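Local coordinates for aluminum resistance protein (Clostridium novyi, PDB 3I16) that probably acts as a pyridoxal-5'-phosphate-dependent carbon-sulfur lyase of the methionine gamma-lyase family and is linked to aluminium resistance, at residues F109-P114 against E265-R270; K152-K157 against E165-V170; N219-F224 against I243-G248. One frame throughout, in Å; residues are numbered along the deposited sequence.

Contact 1. Residues F109-P114 against E265-R270; sequences FGNLRP and EKTSYR. With EDO (1,2-ethanediol), chain S; EDO (1,2-ethanediol), chain R; EDO (1,2-ethanediol), chain O; EDO (1,2-ethanediol), chain K.
The guanidinium group of Arg270 lies flat on one face of the Phe109 ring. The two planes are 16° apart and their centres are separated by 4.0 Å. This is a stacked cation-pi pair. The cation is displaced toward the CG side of the ring, where Arg270 NH1 is 3.4 Å from Phe109 CG. At chi1 167° the Arg270 chain leaves on the side away from its own N; a bend at chi2 then turns the planar end over the ring. Two ethanediol molecules, probably from the crystallisation liquor, accept hydrogen bonds from Arg270 NH1 near the guanidinium edge. Arg270 NH2 donates to Thr272 O of the second subunit, so the stack sits at a subunit boundary.

Next to the stack the helix backbones come very close. Gly110 has no side chain, and its CA lies directly against the Lys266-Thr267 backbone, 4.2 Å from Thr267 CA. Lys266 CB rests 3.3 Å from Gly110 O. That carbonyl also accepts a hydrogen bond of 2.9 Å from Arg113 NH1, which reaches back from beyond the helix end and also donates to Leu112 O. Arg113 NH2 binds Asn140 O of the second subunit.

The long Lys266 chain runs extended beside Asn111, with Lys266 CD 3.7 Å from Asn111 OD1. One water joins Asn111 OD1 to Lys266 NZ. The amide nitrogen of Asn111 bonds to Ala107 O, and Thr267 OG1 bonds to Cys263 O.

Asn111 and Thr267 both touch Leu237 of the central sheet. The arrangement is a close helix-helix contact made at a glycine. It pairs helices 100-111 and 261-271 in the large domain of a fold type I pyridoxal-phosphate enzyme.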
loop_
_atom_site.group_PDB
_atom_site.type_symbol
_atom_site.label_atom_id
_atom_site.label_comp_id
_atom_site.label_asym_id
_atom_site.label_seq_id
_atom_site.Cartn_x
_atom_site.Cartn_y
_atom_site.Cartn_z
ATOM N N PHE B 109 13.442 28.778 0.466
ATOM C CA PHE B 109 13.219 29.145 -0.936
ATOM C C PHE B 109 11.810 29.689 -1.142
ATOM O O PHE B 109 11.595 30.590 -1.960
ATOM C CB PHE B 109 13.421 27.971 -1.889
ATOM C CG PHE B 109 14.867 27.700 -2.248
ATOM C CD1 PHE B 109 15.509 28.439 -3.220
ATOM C CD2 PHE B 109 15.554 26.659 -1.648
ATOM C CE1 PHE B 109 16.813 28.163 -3.574
ATOM C CE2 PHE B 109 16.855 26.384 -1.988
ATOM C CZ PHE B 109 17.488 27.139 -2.941
ATOM N N GLY B 110 10.848 29.134 -0.409
ATOM C CA GLY B 110 9.468 29.578 -0.539
ATOM C C GLY B 110 9.270 31.013 -0.071
ATOM O O GLY B 110 8.534 31.784 -0.710
ATOM N N ASN B 111 9.963 31.383 1.006
ATOM C CA ASN B 111 9.781 32.702 1.609
ATOM C C ASN B 111 10.824 33.788 1.335
ATOM O O ASN B 111 10.644 34.913 1.807
ATOM C CB ASN B 111 9.527 32.547 3.122
ATOM C CG ASN B 111 8.168 31.925 3.412
ATOM O OD1 ASN B 111 7.172 32.644 3.543
ATOM N ND2 ASN B 111 8.103 30.586 3.440
ATOM N N LEU B 112 11.865 33.485 0.549
ATOM C CA LEU B 112 12.923 34.462 0.243
ATOM C C LEU B 112 12.979 34.723 -1.264
ATOM O O LEU B 112 12.673 33.843 -2.060
ATOM C CB LEU B 112 14.286 33.972 0.759
ATOM C CG LEU B 112 14.481 33.960 2.278
ATOM C CD1 LEU B 112 15.608 32.994 2.637
ATOM C CD2 LEU B 112 14.740 35.395 2.851
ATOM N N ARG B 113 13.326 35.957 -1.623
ATOM C CA ARG B 113 13.410 36.408 -3.010
ATOM C C ARG B 113 14.723 37.140 -3.234
ATOM O O ARG B 113 15.355 37.606 -2.266
ATOM C CB ARG B 113 12.238 37.340 -3.332
ATOM C CG ARG B 113 10.856 36.709 -3.136
ATOM C CD ARG B 113 10.550 35.694 -4.270
ATOM N NE ARG B 113 9.231 35.123 -4.064
ATOM C CZ ARG B 113 8.943 34.016 -3.385
ATOM N NH1 ARG B 113 9.895 33.240 -2.844
ATOM N NH2 ARG B 113 7.666 33.664 -3.272
ATOM N N PRO B 114 15.147 37.261 -4.504
ATOM C CA PRO B 114 16.415 37.943 -4.731
ATOM C C PRO B 114 16.501 39.294 -4.019
ATOM O O PRO B 114 15.532 40.050 -3.998
ATOM C CB PRO B 114 16.471 38.098 -6.245
ATOM C CG PRO B 114 15.644 36.959 -6.769
ATOM C CD PRO B 114 14.562 36.746 -5.754
ATOM N N GLU B 265 1.573 28.892 2.213
ATOM C CA GLU B 265 1.324 28.901 0.773
ATOM C C GLU B 265 2.619 29.061 -0.016
ATOM O O GLU B 265 2.858 28.303 -0.965
ATOM C CB GLU B 265 0.295 29.956 0.366
ATOM C CG GLU B 265 -1.124 29.534 0.725
ATOM C CD GLU B 265 -2.145 30.633 0.519
ATOM O OE1 GLU B 265 -1.743 31.755 0.175
ATOM O OE2 GLU B 265 -3.349 30.376 0.745
ATOM N N LYS B 266 3.447 30.026 0.382
ATOM C CA LYS B 266 4.728 30.259 -0.296
ATOM C C LYS B 266 5.647 29.021 -0.263
ATOM O O LYS B 266 6.349 28.754 -1.236
ATOM C CB LYS B 266 5.448 31.472 0.289
ATOM C CG LYS B 266 4.839 32.796 -0.127
ATOM C CD LYS B 266 5.658 33.934 0.449
ATOM C CE LYS B 266 5.111 35.301 0.104
ATOM N NZ LYS B 266 5.891 36.344 0.878
ATOM N N THR B 267 5.678 28.308 0.865
ATOM C CA THR B 267 6.440 27.063 0.948
ATOM C C THR B 267 5.873 26.022 -0.039
ATOM O O THR B 267 6.642 25.375 -0.759
ATOM C CB THR B 267 6.417 26.460 2.364
ATOM O OG1 THR B 267 6.930 27.411 3.300
ATOM C CG2 THR B 267 7.267 25.182 2.410
ATOM N N SER B 268 4.533 25.905 -0.103
ATOM C CA SER B 268 3.885 24.955 -1.016
ATOM C C SER B 268 4.271 25.157 -2.489
ATOM O O SER B 268 4.389 24.184 -3.221
ATOM C CB SER B 268 2.346 24.942 -0.876
ATOM O OG SER B 268 1.703 26.062 -1.465
ATOM N N TYR B 269 4.460 26.403 -2.923
ATOM C CA TYR B 269 4.861 26.670 -4.308
ATOM C C TYR B 269 6.303 26.262 -4.639
ATOM O O TYR B 269 6.662 26.140 -5.819
ATOM C CB TYR B 269 4.627 28.128 -4.671
ATOM C CG TYR B 269 3.187 28.535 -4.566
ATOM C CD1 TYR B 269 2.189 27.812 -5.226
ATOM C CD2 TYR B 269 2.815 29.656 -3.825
ATOM C CE1 TYR B 269 0.879 28.184 -5.148
ATOM C CE2 TYR B 269 1.498 30.038 -3.743
ATOM C CZ TYR B 269 0.541 29.309 -4.416
ATOM O OH TYR B 269 -0.769 29.673 -4.341
ATOM N N ARG B 270 7.130 26.114 -3.600
ATOM C CA ARG B 270 8.458 25.534 -3.744
ATOM C C ARG B 270 8.362 23.989 -3.696
ATOM O O ARG B 270 9.070 23.315 -4.405
ATOM C CB ARG B 270 9.400 26.053 -2.651
ATOM C CG ARG B 270 10.716 25.279 -2.518
ATOM C CD ARG B 270 11.593 25.382 -3.746
ATOM N NE ARG B 270 12.684 24.419 -3.686
ATOM C CZ ARG B 270 13.888 24.562 -4.236
ATOM N NH1 ARG B 270 14.257 25.675 -4.894
ATOM N NH2 ARG B 270 14.749 23.571 -4.112
HETATM C C1 EDO S . 8.687 28.832 -5.627
HETATM O O1 EDO S . 9.337 28.899 -6.898
HETATM C C2 EDO S . 9.365 29.719 -4.585
HETATM O O2 EDO S . 10.612 29.198 -4.082
HETATM C C1 EDO R . 14.479 28.279 -7.108
HETATM O O1 EDO R . 14.022 27.019 -7.621
HETATM C C2 EDO R . 13.227 28.968 -6.595
HETATM O O2 EDO R . 12.748 28.238 -5.458
HETATM C C1 EDO O . 2.063 34.150 -2.197
HETATM O O1 EDO O . 1.098 34.583 -3.155
HETATM C C2 EDO O . 1.414 33.202 -1.196
HETATM O O2 EDO O . 0.009 33.083 -1.439
HETATM C C1 EDO K . 17.310 25.210 -8.436
HETATM O O1 EDO K . 15.961 25.606 -8.710
HETATM C C2 EDO K . 17.390 24.365 -7.169
HETATM O O2 EDO K . 17.017 25.077 -5.983
HETATM O O HOH W 1 6.610 31.174 -3.092
HETATM O O HOH W 2 6.636 35.323 3.593
HETATM O O HOH W 3 8.445 36.236 -0.147
#

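Contact 2. Residues K152-K157 against E165-V170; sequences KQVDLK and EEIEKV
Val154 is the apolar hub between the end of strand 150-153 and helix 164-173. These elements form the first half of a beta-alpha-beta crossover that leads on to the parallel strand 177-183.

The contact is mainly apolar. Val154 CG2 meets Val170 CG2 at 3.7 Å, and the two side chains run antiparallel, side by side. The other branch, Val154 CG1, is anti to the backbone N (chi1 170°). It faces the preceding helical turn, 3.8 Å from Glu166 CG and 4.1 Å from Ile167 CG1. One valine thus spans a full turn of the helix with its two methyl groups. Leu119 of the neighbouring strand 117-120 touches Val154 and Val170, and Ile167 packs on Val206 of helix 196-209.

The polar interactions flank the apolar patch. Lys152 stretches out past Val170, with Lys152 CD 4.3 Å from Val170 CG1. Its ammonium group forms a salt bridge with Asp174. A water accepts from Lys152 NZ at 3.0 Å and donates to Val170 O at 2.8 Å.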
loop_
_atom_site.group_PDB
_atom_site.type_symbol
_atom_site.label_atom_id
_atom_site.label_comp_id
_atom_site.label_asym_id
_atom_site.label_seq_id
_atom_site.Cartn_x
_atom_site.Cartn_y
_atom_site.Cartn_z
ATOM N N LYS B 152 23.463 35.856 6.467
ATOM C CA LYS B 152 24.250 36.385 7.560
ATOM C C LYS B 152 24.018 35.487 8.758
ATOM O O LYS B 152 23.014 34.757 8.848
ATOM C CB LYS B 152 23.925 37.830 7.886
ATOM C CG LYS B 152 24.596 38.828 6.972
ATOM C CD LYS B 152 24.280 40.262 7.370
ATOM C CE LYS B 152 24.946 41.234 6.422
ATOM N NZ LYS B 152 24.510 42.612 6.671
ATOM N N GLN B 153 24.967 35.532 9.676
ATOM C CA GLN B 153 24.944 34.671 10.840
ATOM C C GLN B 153 25.348 35.438 12.084
ATOM O O GLN B 153 26.222 36.279 12.022
ATOM C CB GLN B 153 25.945 33.541 10.607
ATOM C CG GLN B 153 26.158 32.576 11.750
ATOM C CD GLN B 153 27.109 31.463 11.354
ATOM O OE1 GLN B 153 26.960 30.859 10.292
ATOM N NE2 GLN B 153 28.084 31.175 12.207
ATOM N N VAL B 154 24.657 35.162 13.185
ATOM C CA VAL B 154 25.008 35.665 14.484
ATOM C C VAL B 154 25.132 34.419 15.364
ATOM O O VAL B 154 24.218 33.588 15.434
ATOM C CB VAL B 154 23.988 36.649 15.039
ATOM C CG1 VAL B 154 24.298 36.939 16.513
ATOM C CG2 VAL B 154 23.996 37.924 14.188
ATOM N N ASP B 155 26.296 34.274 15.990
ATOM C CA ASP B 155 26.565 33.118 16.834
ATOM C C ASP B 155 25.910 33.254 18.200
ATOM O O ASP B 155 25.574 34.353 18.648
ATOM C CB ASP B 155 28.086 32.975 17.036
ATOM C CG ASP B 155 28.831 32.618 15.746
ATOM O OD1 ASP B 155 28.215 32.107 14.777
ATOM O OD2 ASP B 155 30.053 32.826 15.706
ATOM N N LEU B 156 25.722 32.115 18.856
ATOM C CA LEU B 156 25.250 32.109 20.217
ATOM C C LEU B 156 26.412 32.583 21.078
ATOM O O LEU B 156 27.570 32.616 20.635
ATOM C CB LEU B 156 24.834 30.725 20.651
ATOM C CG LEU B 156 23.599 30.103 20.025
ATOM C CD1 LEU B 156 23.510 28.678 20.556
ATOM C CD2 LEU B 156 22.359 30.891 20.370
ATOM N N LYS B 157 26.096 32.964 22.301
ATOM C CA LYS B 157 27.102 33.455 23.213
ATOM C C LYS B 157 27.910 32.267 23.736
ATOM O O LYS B 157 27.502 31.126 23.578
ATOM C CB LYS B 157 26.448 34.215 24.370
ATOM C CG LYS B 157 25.575 35.375 23.918
ATOM C CD LYS B 157 25.463 36.432 24.974
ATOM C CE LYS B 157 24.825 35.969 26.248
ATOM N NZ LYS B 157 25.271 36.865 27.379
ATOM N N GLU B 165 21.667 41.286 21.857
ATOM C CA GLU B 165 22.228 42.592 21.520
ATOM C C GLU B 165 22.856 42.578 20.136
ATOM O O GLU B 165 22.683 43.517 19.374
ATOM C CB GLU B 165 23.239 43.051 22.571
ATOM C CG GLU B 165 22.631 43.117 23.987
ATOM C CD GLU B 165 23.481 43.869 24.991
ATOM O OE1 GLU B 165 24.568 44.375 24.623
ATOM O OE2 GLU B 165 23.047 43.964 26.164
ATOM N N GLU B 166 23.566 41.507 19.789
ATOM C CA GLU B 166 24.164 41.409 18.457
ATOM C C GLU B 166 23.076 41.221 17.377
ATOM O O GLU B 166 23.163 41.813 16.300
ATOM C CB GLU B 166 25.205 40.277 18.426
ATOM C CG GLU B 166 26.049 40.210 17.148
ATOM C CD GLU B 166 26.912 41.439 16.932
ATOM O OE1 GLU B 166 27.150 42.197 17.903
ATOM O OE2 GLU B 166 27.375 41.640 15.789
ATOM N N ILE B 167 22.057 40.405 17.663
ATOM C CA ILE B 167 20.941 40.207 16.721
ATOM C C ILE B 167 20.336 41.572 16.364
ATOM O O ILE B 167 20.228 41.944 15.190
ATOM C CB ILE B 167 19.864 39.246 17.299
ATOM C CG1 ILE B 167 20.396 37.808 17.353
ATOM C CG2 ILE B 167 18.587 39.258 16.443
ATOM C CD1 ILE B 167 19.551 36.887 18.134
ATOM N N GLU B 168 19.970 42.335 17.387
ATOM C CA GLU B 168 19.449 43.690 17.190
ATOM C C GLU B 168 20.355 44.559 16.315
ATOM O O GLU B 168 19.886 45.211 15.377
ATOM C CB GLU B 168 19.282 44.386 18.535
ATOM C CG GLU B 168 18.121 43.864 19.342
ATOM C CD GLU B 168 17.992 44.548 20.689
ATOM O OE1 GLU B 168 18.682 45.560 20.909
ATOM O OE2 GLU B 168 17.210 44.060 21.534
ATOM N N LYS B 169 21.645 44.587 16.650
ATOM C CA LYS B 169 22.626 45.376 15.885
ATOM C C LYS B 169 22.694 44.959 14.418
ATOM O O LYS B 169 22.786 45.802 13.532
ATOM C CB LYS B 169 24.022 45.255 16.502
ATOM C CG LYS B 169 25.150 45.933 15.699
ATOM C CD LYS B 169 26.504 45.748 16.403
ATOM C CE LYS B 169 27.619 46.547 15.737
ATOM N NZ LYS B 169 27.743 46.248 14.283
ATOM N N VAL B 170 22.670 43.660 14.160
ATOM C CA VAL B 170 22.747 43.167 12.780
ATOM C C VAL B 170 21.484 43.532 11.999
ATOM O O VAL B 170 21.572 44.022 10.870
ATOM C CB VAL B 170 23.075 41.665 12.750
ATOM C CG1 VAL B 170 22.930 41.104 11.325
ATOM C CG2 VAL B 170 24.505 41.454 13.331
HETATM O O HOH W 4 23.886 43.765 9.348
#

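Contact 3. Residues N219-F224 against I243-G248. With PLP (pyridoxal-5'-phosphate), chain J.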
loop_
_atom_site.group_PDB
_atom_site.type_symbol
_atom_site.label_atom_id
_atom_site.label_comp_id
_atom_site.label_asym_id
_atom_site.label_seq_id
_atom_site.Cartn_x
_atom_site.Cartn_y
_atom_site.Cartn_z
ATOM N N ASN B 219 12.191 23.071 13.917
ATOM C CA ASN B 219 11.645 22.454 15.107
ATOM C C ASN B 219 12.002 20.975 15.289
ATOM O O ASN B 219 11.566 20.353 16.264
ATOM C CB ASN B 219 10.105 22.606 15.092
ATOM C CG ASN B 219 9.501 22.593 16.493
ATOM O OD1 ASN B 219 10.089 23.154 17.415
ATOM N ND2 ASN B 219 8.331 21.967 16.659
ATOM N N CYS B 220 12.763 20.404 14.358
ATOM C CA CYS B 220 13.156 18.993 14.457
ATOM C C CYS B 220 13.637 18.585 15.842
ATOM O O CYS B 220 14.509 19.250 16.408
ATOM C CB CYS B 220 14.283 18.688 13.493
ATOM S SG CYS B 220 13.775 18.581 11.784
ATOM N N TYR B 221 13.070 17.487 16.346
ATOM C CA TYR B 221 13.390 16.890 17.660
ATOM C C TYR B 221 12.784 17.550 18.885
ATOM O O TYR B 221 12.857 16.991 19.975
ATOM C CB TYR B 221 14.888 16.752 17.890
ATOM C CG TYR B 221 15.592 15.765 16.986
ATOM C CD1 TYR B 221 15.276 14.405 17.039
ATOM C CD2 TYR B 221 16.620 16.160 16.174
ATOM C CE1 TYR B 221 15.934 13.505 16.261
ATOM C CE2 TYR B 221 17.294 15.258 15.405
ATOM C CZ TYR B 221 16.956 13.946 15.453
ATOM O OH TYR B 221 17.635 13.079 14.660
ATOM N N GLY B 222 12.142 18.701 18.712
ATOM C CA GLY B 222 11.554 19.431 19.829
ATOM C C GLY B 222 10.074 19.248 20.024
ATOM O O GLY B 222 9.534 19.713 21.025
ATOM N N GLU B 223 9.414 18.544 19.091
ATOM C CA GLU B 223 7.967 18.394 19.166
ATOM C C GLU B 223 7.563 17.646 20.430
ATOM O O GLU B 223 8.159 16.626 20.783
ATOM C CB GLU B 223 7.394 17.672 17.939
ATOM C CG GLU B 223 7.738 18.294 16.601
ATOM C CD GLU B 223 9.028 17.803 15.973
ATOM O OE1 GLU B 223 9.793 17.048 16.617
ATOM O OE2 GLU B 223 9.301 18.229 14.832
ATOM N N PHE B 224 6.591 18.212 21.137
ATOM C CA PHE B 224 6.054 17.654 22.384
ATOM C C PHE B 224 7.020 17.579 23.601
ATOM O O PHE B 224 6.735 16.902 24.589
ATOM C CB PHE B 224 5.364 16.326 22.102
ATOM C CG PHE B 224 4.344 16.421 20.985
ATOM C CD1 PHE B 224 3.247 17.244 21.111
ATOM C CD2 PHE B 224 4.510 15.717 19.815
ATOM C CE1 PHE B 224 2.320 17.352 20.085
ATOM C CE2 PHE B 224 3.591 15.828 18.779
ATOM C CZ PHE B 224 2.493 16.642 18.919
ATOM N N ILE B 243 9.723 11.576 10.332
ATOM C CA ILE B 243 10.386 10.388 10.852
ATOM C C ILE B 243 11.162 10.685 12.149
ATOM O O ILE B 243 11.985 9.879 12.567
ATOM C CB ILE B 243 11.193 9.585 9.794
ATOM C CG1 ILE B 243 12.448 10.299 9.332
ATOM C CG2 ILE B 243 10.266 9.204 8.599
ATOM C CD1 ILE B 243 13.273 9.439 8.329
ATOM N N LYS B 244 10.922 11.871 12.738
ATOM C CA LYS B 244 11.448 12.206 14.054
ATOM C C LYS B 244 10.213 12.173 14.964
ATOM O O LYS B 244 9.294 11.440 14.685
ATOM C CB LYS B 244 12.169 13.550 14.089
ATOM C CG LYS B 244 13.352 13.641 13.159
ATOM C CD LYS B 244 14.085 14.949 13.357
ATOM C CE LYS B 244 15.183 15.121 12.322
ATOM N NZ LYS B 244 16.080 13.934 12.277
ATOM N N ASN B 245 10.193 12.959 16.039
ATOM C CA ASN B 245 9.110 12.921 17.044
ATOM C C ASN B 245 7.656 12.842 16.556
ATOM O O ASN B 245 6.913 11.946 16.945
ATOM C CB ASN B 245 9.180 14.149 17.973
ATOM C CG ASN B 245 10.549 14.365 18.613
ATOM O OD1 ASN B 245 11.561 13.913 18.100
ATOM N ND2 ASN B 245 10.575 15.115 19.724
ATOM N N ILE B 246 7.249 13.797 15.725
ATOM C CA ILE B 246 5.823 13.966 15.374
ATOM C C ILE B 246 5.193 12.864 14.553
ATOM O O ILE B 246 3.961 12.787 14.437
ATOM C CB ILE B 246 5.569 15.378 14.762
ATOM C CG1 ILE B 246 4.096 15.780 14.892
ATOM C CG2 ILE B 246 6.067 15.459 13.316
ATOM C CD1 ILE B 246 3.863 17.280 14.935
ATOM N N GLY B 247 6.019 12.026 13.949
ATOM C CA GLY B 247 5.519 10.846 13.235
ATOM C C GLY B 247 5.207 9.678 14.177
ATOM O O GLY B 247 4.703 8.646 13.724
ATOM N N GLY B 248 5.578 9.810 15.452
ATOM C CA GLY B 248 5.261 8.816 16.498
ATOM C C GLY B 248 5.777 7.425 16.227
ATOM O O GLY B 248 5.168 6.435 16.647
HETATM N N1 PLP J . 17.642 20.351 11.610
HETATM C C2 PLP J . 18.080 19.728 12.740
HETATM C C2A PLP J . 18.567 20.541 13.899
HETATM C C3 PLP J . 18.053 18.335 12.786
HETATM O O3 PLP J . 18.482 17.706 13.929
HETATM C C4 PLP J . 17.596 17.591 11.688
HETATM C C5 PLP J . 17.158 18.243 10.541
HETATM C C6 PLP J . 17.177 19.623 10.530
HETATM C C5A PLP J . 16.616 17.524 9.319
HETATM O O4P PLP J . 17.387 16.423 8.967
HETATM P P PLP J . 16.973 15.297 7.856
HETATM O O1P PLP J . 15.575 14.722 8.027
HETATM O O2P PLP J . 17.959 14.190 8.142
HETATM O O3P PLP J . 17.102 15.909 6.470
#
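The Tyr221 ring carries Lys244 CD over the centre of one face, 3.6 Å from the centroid and 7° off the ring normal, a CH-pi contact. At the ring edge, in its plane, is the cofactor oxygen: Tyr221 CE2 is 3.1 Å from PLP O3. The amide of Asn245 is turned 63° from the ring, and it stands at 60° to the Glu223 carboxylate.

The contact joins two loops at the C-terminal ends of the parallel strands 214-218 and 237-241, in the pyridoxal-phosphate pocket of a fold type I enzyme. A lysine in such a loop usually forms the Schiff base with the cofactor, consistent with the place of Lys244. Lys244 is modelled in two conformers; in one of them the chain bends at chi4 and CE comes 3.5 Å from PLP C4. That conformer also makes the CH-pi contact. Its NZ bonds to Ser388 OG, as does Tyr221 OH. Cys220 SG lies over one face of the pyridine ring, 3.6 Å from PLP C5.

Asn245 ties the loops together. Its ND2 donates in plane to a lone pair of Glu223 O, a nearly straight bond of 3.0 Å, and more weakly to Tyr221 O. Asn245 OD1 is buried and has no partner in the model. Asn219 to Gly222 form a type II turn with Tyr221 as third residue. The Glu223 chain bends at chi2 and brings OE1 to 3.3 Å from Asn245 CB, while OE2 bonds to Tyr256 OH. At the far end, Phe224 CE2 meets Ile246 CG1 at 3.9 Å.

Overall arrangement
All three contacts belong to the domain built on the mixed seven-stranded sheet. Along the chain, contact 1 brackets the other two: contact 2 closes first, then contact 3 opens and closes before helix 261-271 is reached. They are about 23 to 27 Å apart, centre to centre, and none touches another. Contact 3 lies near the centre of the chain, in the loops after strands 214-218 and 237-241. Contact 2 is at the outermost strand 150-153. Contact 1 is at a subunit boundary, yet its helix 100-111 begins at Gly100 and Thr101, which bind the cofactor. One domain thus carries the cofactor site, a sheet edge and part of a subunit interface.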